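Local atomic coordinates of gamma-glutamyltranspeptidase (Streptomyces lincolnensis, PDB entry 6J3A), a protein that probably acts as a gamma-glutamyltranspeptidase-type enzyme of the N-terminal nucleophile hydrolase superfamily, as a homologue of LmbA, cleaving a bond in a substrate not firmly identified. Residues D129-K132 / Y133-Y137; P280-L283 / Q284-L288; A362-S365 / A366-L370. All coordinates share one frame; numbering follows the deposited sequence.

Contact 1: residues D129-K132 / Y133-Y137; sequences DVLK and YAVGY
Lys132 and Tyr133 lie side by side and point the same way. Lys132 CG sits 4.3 Å from the Tyr133 ring centroid, over one face and 12° off its normal, a CH-pi contact. Its CG is turned between backbone N and carbonyl carbon (chi1 74°), bringing the aliphatic chain over the ring. At the ring's edge, in plane, Val130 O is 3.7 Å from Tyr133 CD2. An apolar pair one turn apart is Leu131 and Val135, with Leu131 CD1 meeting Val135 CG2 at 3.6 Å. Both branched residues suit their place against Trp192 of helix 186-200, while the Tyr133 ring packs on helices 20-31 and 36-50, and also on Arg617 of the second subunit.

Backbone bonds are uneven here. Gly136 N donates to Lys132 O at 3.1 Å, but the bond from Val135 N to Leu131 O is weak at 3.3 Å. Where Ala134 N would reach Val130 O, a water steps in, donating to Val130 O at 2.8 Å and accepting from Ala134 N at 3.3 Å. This is a kinked, water-bridged turn in an alpha-helix, helix 127-140, with its apolar sides packed between neighbouring helices and long Lys132 exposed.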
loop_
_atom_site.group_PDB
_atom_site.type_symbol
_atom_site.label_atom_id
_atom_site.label_comp_id
_atom_site.label_asym_id
_atom_site.label_seq_id
_atom_site.Cartn_x
_atom_site.Cartn_y
_atom_site.Cartn_z
ATOM N N ASP A 129 7.164 12.611 21.553
ATOM C CA ASP A 129 7.211 11.321 20.841
ATOM C C ASP A 129 6.262 11.290 19.642
ATOM O O ASP A 129 6.548 10.653 18.624
ATOM C CB ASP A 129 6.879 10.148 21.777
ATOM C CG ASP A 129 7.838 10.033 22.980
ATOM O OD1 ASP A 129 8.728 10.890 23.155
ATOM O OD2 ASP A 129 7.693 9.069 23.768
ATOM N N VAL A 130 5.140 11.986 19.761
ATOM C CA VAL A 130 4.115 11.918 18.741
ATOM C C VAL A 130 4.400 12.892 17.623
ATOM O O VAL A 130 4.022 12.635 16.484
ATOM C CB VAL A 130 2.698 12.035 19.354
ATOM C CG1 VAL A 130 1.765 12.906 18.543
ATOM C CG2 VAL A 130 2.095 10.645 19.489
ATOM N N LEU A 131 5.077 13.999 17.916
ATOM C CA LEU A 131 5.351 14.948 16.845
ATOM C C LEU A 131 6.794 14.932 16.275
ATOM O O LEU A 131 7.096 15.706 15.368
ATOM C CB LEU A 131 4.771 16.340 17.176
ATOM C CG LEU A 131 5.356 17.348 18.149
ATOM C CD1 LEU A 131 6.715 17.817 17.672
ATOM C CD2 LEU A 131 4.424 18.544 18.230
ATOM N N LYS A 132 7.647 14.015 16.737
ATOM C CA LYS A 132 9.021 13.874 16.191
ATOM C C LYS A 132 9.090 13.489 14.696
ATOM O O LYS A 132 10.066 13.784 14.018
ATOM C CB LYS A 132 9.841 12.874 17.016
ATOM C CG LYS A 132 9.469 11.411 16.804
ATOM C CD LYS A 132 10.057 10.516 17.886
ATOM C CE LYS A 132 9.782 9.040 17.609
ATOM N NZ LYS A 132 9.364 8.305 18.833
ATOM N N TYR A 133 8.054 12.826 14.205
ATOM C CA TYR A 133 7.992 12.392 12.807
ATOM C C TYR A 133 7.946 13.583 11.872
ATOM O O TYR A 133 8.760 13.682 10.964
ATOM C CB TYR A 133 6.776 11.490 12.577
ATOM C CG TYR A 133 6.830 10.251 13.430
ATOM C CD1 TYR A 133 7.674 9.194 13.097
ATOM C CD2 TYR A 133 6.092 10.157 14.606
ATOM C CE1 TYR A 133 7.758 8.061 13.893
ATOM C CE2 TYR A 133 6.167 9.031 15.408
ATOM C CZ TYR A 133 7.002 7.984 15.048
ATOM O OH TYR A 133 7.083 6.859 15.838
ATOM N N ALA A 134 7.000 14.487 12.126
ATOM C CA ALA A 134 6.857 15.745 11.366
ATOM C C ALA A 134 8.090 16.648 11.426
ATOM O O ALA A 134 8.495 17.199 10.407
ATOM C CB ALA A 134 5.637 16.510 11.852
ATOM N N VAL A 135 8.662 16.790 12.624
ATOM C CA VAL A 135 9.908 17.544 12.834
ATOM C C VAL A 135 11.035 17.033 11.933
ATOM O O VAL A 135 11.740 17.812 11.293
ATOM C CB VAL A 135 10.401 17.448 14.301
ATOM C CG1 VAL A 135 11.773 18.102 14.474
ATOM C CG2 VAL A 135 9.417 18.110 15.256
ATOM N N GLY A 136 11.220 15.720 11.933
ATOM C CA GLY A 136 12.217 15.058 11.087
ATOM C C GLY A 136 12.037 15.335 9.603
ATOM O O GLY A 136 12.995 15.676 8.914
ATOM N N TYR A 137 10.809 15.209 9.111
ATOM C CA TYR A 137 10.534 15.496 7.700
ATOM C C TYR A 137 10.601 16.987 7.388
ATOM O O TYR A 137 10.888 17.376 6.257
ATOM C CB TYR A 137 9.181 14.927 7.278
ATOM C CG TYR A 137 9.167 13.414 7.250
ATOM C CD1 TYR A 137 10.017 12.705 6.394
ATOM C CD2 TYR A 137 8.319 12.683 8.082
ATOM C CE1 TYR A 137 10.024 11.319 6.367
ATOM C CE2 TYR A 137 8.326 11.291 8.063
ATOM C CZ TYR A 137 9.176 10.617 7.197
ATOM O OH TYR A 137 9.186 9.245 7.163
HETATM O O HOH W 1 4.397 13.724 13.919
#

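Contact 2: residues P280-L283 / Q284-L288; sequences PVLL and QQLAL
Val281 O is gripped twice by Gln285, by its backbone N at 3.1 Å and its side-chain NE2 at 3.0 Å, and the two donors arrive from opposite faces of the carbonyl plane. The acceptor lies in the amide plane of Gln285 and the NE2-H bond is fairly straight (160°), although NE2 stands well above the plane of the carbonyl. CG sits beside the backbone N (chi1 -74°), which sends the chain back past the preceding turn, with Gln285 CG 3.2 Å from Val281 O. NE2 also donates to Asp507 O, at helix 506-519; a glutamine suits this buried place because its amide has two N-H groups to share between two carbonyls.

The setting is helix 280-288, which lies between strand 256-265 and helices 299-319 and 506-519, in keeping with the stacked helix and strand layers of the N-terminal nucleophile hydrolase fold. Regular i to i+4 bonds run along it: Gln284 N to Pro280 O at 2.9 Å and Ala287 N to Leu283 O at 2.9 Å. Proline is well tolerated in the first turn of a helix, where no earlier carbonyl of the helix calls for its N-H.

Leu282 and Leu286, one turn apart, lie side by side and point the same way, Leu282 CD2 touching Leu286 CD1 at 3.8 Å. Leu283, Leu286 and the small Ala287 all pack on Tyr263 of the strand. Gln284 turns its amide elsewhere: OE1 bonds to Tyr320 OH and NE2 to Asp315 OD2, so both polar atoms of this buried side chain are satisfied.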
loop_
_atom_site.group_PDB
_atom_site.type_symbol
_atom_site.label_atom_id
_atom_site.label_comp_id
_atom_site.label_asym_id
_atom_site.label_seq_id
_atom_site.Cartn_x
_atom_site.Cartn_y
_atom_site.Cartn_z
ATOM N N PRO A 280 -24.074 16.822 8.044
ATOM C CA PRO A 280 -25.453 16.365 7.935
ATOM C C PRO A 280 -26.042 16.200 6.532
ATOM O O PRO A 280 -27.053 15.513 6.401
ATOM C CB PRO A 280 -26.208 17.427 8.716
ATOM C CG PRO A 280 -25.248 17.818 9.786
ATOM C CD PRO A 280 -23.949 17.894 9.048
ATOM N N VAL A 281 -25.423 16.781 5.506
ATOM C CA VAL A 281 -25.930 16.656 4.141
ATOM C C VAL A 281 -25.841 15.217 3.605
ATOM O O VAL A 281 -26.634 14.829 2.738
ATOM C CB VAL A 281 -25.254 17.668 3.181
ATOM C CG1 VAL A 281 -23.943 17.145 2.604
ATOM C CG2 VAL A 281 -26.204 18.037 2.051
ATOM N N LEU A 282 -24.875 14.445 4.117
ATOM C CA LEU A 282 -24.789 12.997 3.858
ATOM C C LEU A 282 -26.010 12.299 4.458
ATOM O O LEU A 282 -26.688 11.512 3.790
ATOM C CB LEU A 282 -23.493 12.402 4.448
ATOM C CG LEU A 282 -23.076 10.999 3.942
ATOM C CD1 LEU A 282 -21.564 10.787 4.013
ATOM C CD2 LEU A 282 -23.799 9.859 4.666
ATOM N N LEU A 283 -26.279 12.614 5.724
ATOM C CA LEU A 283 -27.421 12.069 6.444
ATOM C C LEU A 283 -28.750 12.419 5.730
ATOM O O LEU A 283 -29.622 11.565 5.596
ATOM C CB LEU A 283 -27.416 12.542 7.912
ATOM C CG LEU A 283 -26.134 12.374 8.754
ATOM C CD1 LEU A 283 -26.272 12.879 10.184
ATOM C CD2 LEU A 283 -25.735 10.920 8.794
ATOM N N GLN A 284 -28.881 13.653 5.248
ATOM C CA GLN A 284 -30.076 14.069 4.487
ATOM C C GLN A 284 -30.243 13.283 3.195
ATOM O O GLN A 284 -31.359 12.971 2.791
ATOM C CB GLN A 284 -30.050 15.569 4.176
ATOM C CG GLN A 284 -30.457 16.442 5.357
ATOM C CD GLN A 284 -30.983 17.802 4.962
ATOM O OE1 GLN A 284 -30.479 18.819 5.430
ATOM N NE2 GLN A 284 -32.003 17.832 4.098
ATOM N N GLN A 285 -29.127 12.960 2.555
ATOM C CA GLN A 285 -29.157 12.124 1.357
ATOM C C GLN A 285 -29.669 10.705 1.630
ATOM O O GLN A 285 -30.372 10.127 0.797
ATOM C CB GLN A 285 -27.781 12.091 0.700
ATOM C CG GLN A 285 -27.443 13.381 -0.030
ATOM C CD GLN A 285 -26.003 13.408 -0.506
ATOM O OE1 GLN A 285 -25.695 12.932 -1.590
ATOM N NE2 GLN A 285 -25.118 13.964 0.308
ATOM N N LEU A 286 -29.324 10.175 2.803
ATOM C CA LEU A 286 -29.754 8.846 3.241
ATOM C C LEU A 286 -31.230 8.829 3.592
ATOM O O LEU A 286 -31.953 7.893 3.226
ATOM C CB LEU A 286 -28.962 8.408 4.478
ATOM C CG LEU A 286 -27.501 8.029 4.291
ATOM C CD1 LEU A 286 -26.848 7.817 5.645
ATOM C CD2 LEU A 286 -27.381 6.774 3.451
ATOM N N ALA A 287 -31.659 9.860 4.322
ATOM C CA ALA A 287 -33.077 10.063 4.637
ATOM C C ALA A 287 -33.977 10.230 3.406
ATOM O O ALA A 287 -35.156 9.901 3.443
ATOM C CB ALA A 287 -33.234 11.256 5.551
ATOM N N LEU A 288 -33.411 10.736 2.323
ATOM C CA LEU A 288 -34.145 10.904 1.064
ATOM C C LEU A 288 -34.462 9.601 0.355
ATOM O O LEU A 288 -35.421 9.533 -0.413
ATOM C CB LEU A 288 -33.363 11.818 0.099
ATOM C CG LEU A 288 -33.840 13.241 -0.231
ATOM C CD1 LEU A 288 -34.965 13.754 0.641
ATOM C CD2 LEU A 288 -32.666 14.210 -0.177
#

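Contact 3: residues A362-S365 / A366-L370; sequences ARLS and AHADL
This is a local turn contact, centred on Ser365 and the residues just after it, in the loop region after helix 334-341 and before strand 424-428. It is an ST motif: the serine hydroxyl accepts from the backbone N-H two residues on, while its own carbonyl takes a bond from three residues on. Thus His367 N donates to Ser365 OG at 2.9 Å, closing an ST turn, and Ala368 N donates to Ser365 O at 3.0 Å, closing a beta turn. Ala366 and His367, at the corner positions of that beta turn, have the backbone angles of type I.

The two bonds differ in quality. The one to Ser365 O is fairly straight at hydrogen (160°), though its donor stands above the carbonyl plane. The one to the hydroxyl is more bent, at 135°. Ser365 reaches it with a chi1 of 139°, off the staggered positions, which swings OG forward over the following peptide. Serine suits the place because its short side chain puts an acceptor beside the N-H of His367.

A second type I turn follows directly, with Leu370 N donating to His367 O at 3.2 Å, and Leu370 then pairs by backbone with Met552. Ala366 N finds its acceptor in Glu466 OE1, and Ser365 itself packs on Trp464, so the start of the turn is fixed from outside as well.

On the apolar side, Ala368 points its methyl back toward the preceding residues. Ala368 CB lies 3.2 Å from Ser365 O and 4.2 Å from Leu364 CB, a fit for a small residue where the chain doubles back. Ser365 OG lies at the edge of the His367 ring, near its plane, 3.5 Å from His367 CB and 4.1 Å from His367 ND1.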
loop_
_atom_site.group_PDB
_atom_site.type_symbol
_atom_site.label_atom_id
_atom_site.label_comp_id
_atom_site.label_asym_id
_atom_site.label_seq_id
_atom_site.Cartn_x
_atom_site.Cartn_y
_atom_site.Cartn_z
ATOM N N ALA A 362 -37.595 29.271 3.446
ATOM C CA ALA A 362 -36.170 29.253 3.162
ATOM C C ALA A 362 -35.697 30.636 2.722
ATOM O O ALA A 362 -36.244 31.212 1.770
ATOM C CB ALA A 362 -35.879 28.231 2.077
ATOM N N ARG A 363 -34.696 31.165 3.424
ATOM C CA ARG A 363 -34.064 32.425 3.037
ATOM C C ARG A 363 -32.638 32.176 2.568
ATOM O O ARG A 363 -31.798 31.647 3.307
ATOM C CB ARG A 363 -34.079 33.471 4.155
ATOM C CG ARG A 363 -34.305 34.886 3.608
ATOM C CD ARG A 363 -33.435 35.957 4.243
ATOM N NE ARG A 363 -33.903 36.320 5.577
ATOM C CZ ARG A 363 -33.470 37.367 6.279
ATOM N NH1 ARG A 363 -33.978 37.592 7.490
ATOM N NH2 ARG A 363 -32.541 38.194 5.786
ATOM N N LEU A 364 -32.385 32.588 1.335
ATOM C CA LEU A 364 -31.154 32.288 0.632
ATOM C C LEU A 364 -30.312 33.550 0.524
ATOM O O LEU A 364 -30.833 34.669 0.555
ATOM C CB LEU A 364 -31.480 31.759 -0.770
ATOM C CG LEU A 364 -32.003 30.326 -0.903
ATOM C CD1 LEU A 364 -32.575 30.088 -2.301
ATOM C CD2 LEU A 364 -30.896 29.323 -0.597
ATOM N N SER A 365 -29.005 33.362 0.394
ATOM C CA SER A 365 -28.095 34.467 0.069
ATOM C C SER A 365 -28.412 35.047 -1.305
ATOM O O SER A 365 -28.848 34.335 -2.215
ATOM C CB SER A 365 -26.626 34.016 0.115
ATOM O OG SER A 365 -25.862 34.566 -0.948
ATOM N N ALA A 366 -28.160 36.345 -1.444
ATOM C CA ALA A 366 -28.363 37.068 -2.703
ATOM C C ALA A 366 -27.505 36.489 -3.845
ATOM O O ALA A 366 -27.902 36.538 -5.009
ATOM C CB ALA A 366 -28.062 38.544 -2.503
ATOM N N HIS A 367 -26.347 35.929 -3.488
ATOM C CA HIS A 367 -25.442 35.237 -4.422
ATOM C C HIS A 367 -25.799 33.787 -4.817
ATOM O O HIS A 367 -25.106 33.174 -5.649
ATOM C CB HIS A 367 -24.045 35.215 -3.809
ATOM C CG HIS A 367 -23.396 36.553 -3.759
ATOM N ND1 HIS A 367 -23.507 37.398 -2.673
ATOM C CD2 HIS A 367 -22.634 37.200 -4.669
ATOM C CE1 HIS A 367 -22.834 38.508 -2.917
ATOM N NE2 HIS A 367 -22.297 38.414 -4.122
ATOM N N ALA A 368 -26.858 33.236 -4.227
ATOM C CA ALA A 368 -27.227 31.831 -4.432
ATOM C C ALA A 368 -27.751 31.482 -5.839
ATOM O O ALA A 368 -27.810 30.306 -6.201
ATOM C CB ALA A 368 -28.236 31.408 -3.378
ATOM N N ASP A 369 -28.131 32.492 -6.616
ATOM C CA ASP A 369 -28.534 32.307 -8.030
ATOM C C ASP A 369 -27.369 32.390 -9.049
ATOM O O ASP A 369 -27.541 32.024 -10.218
ATOM C CB ASP A 369 -29.658 33.301 -8.409
ATOM C CG ASP A 369 -29.340 34.762 -8.024
ATOM O OD1 ASP A 369 -28.230 35.041 -7.513
ATOM O OD2 ASP A 369 -30.210 35.637 -8.227
ATOM N N LEU A 370 -26.198 32.852 -8.600
ATOM C CA LEU A 370 -25.057 33.140 -9.482
ATOM C C LEU A 370 -24.456 31.896 -10.134
ATOM O O LEU A 370 -24.121 30.932 -9.448
ATOM C CB LEU A 370 -23.946 33.866 -8.708
ATOM C CG LEU A 370 -22.613 34.137 -9.444
ATOM C CD1 LEU A 370 -22.637 35.471 -10.185
ATOM C CD2 LEU A 370 -21.428 34.069 -8.484
#

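All three contacts are local, each within one continuous run of chain, yet their places differ. Contact 2 is core: every touching residue is buried, with a carbonyl that accepts two hydrogen bonds and glutamine amides whose partners lie within the chain. Contact 1 is only partly buried, lies on the opposite side of the chain's centre about 38 Å away between centres, includes a bridging water and meets the second subunit. Contact 3, a partly buried loop, has, in place of helical i to i+4 bonds, a hydroxyl acceptor and a type I turn. Contacts 2 and 3 do not touch, their nearest atoms being about 11 Å apart, but both pack against helix 299-319.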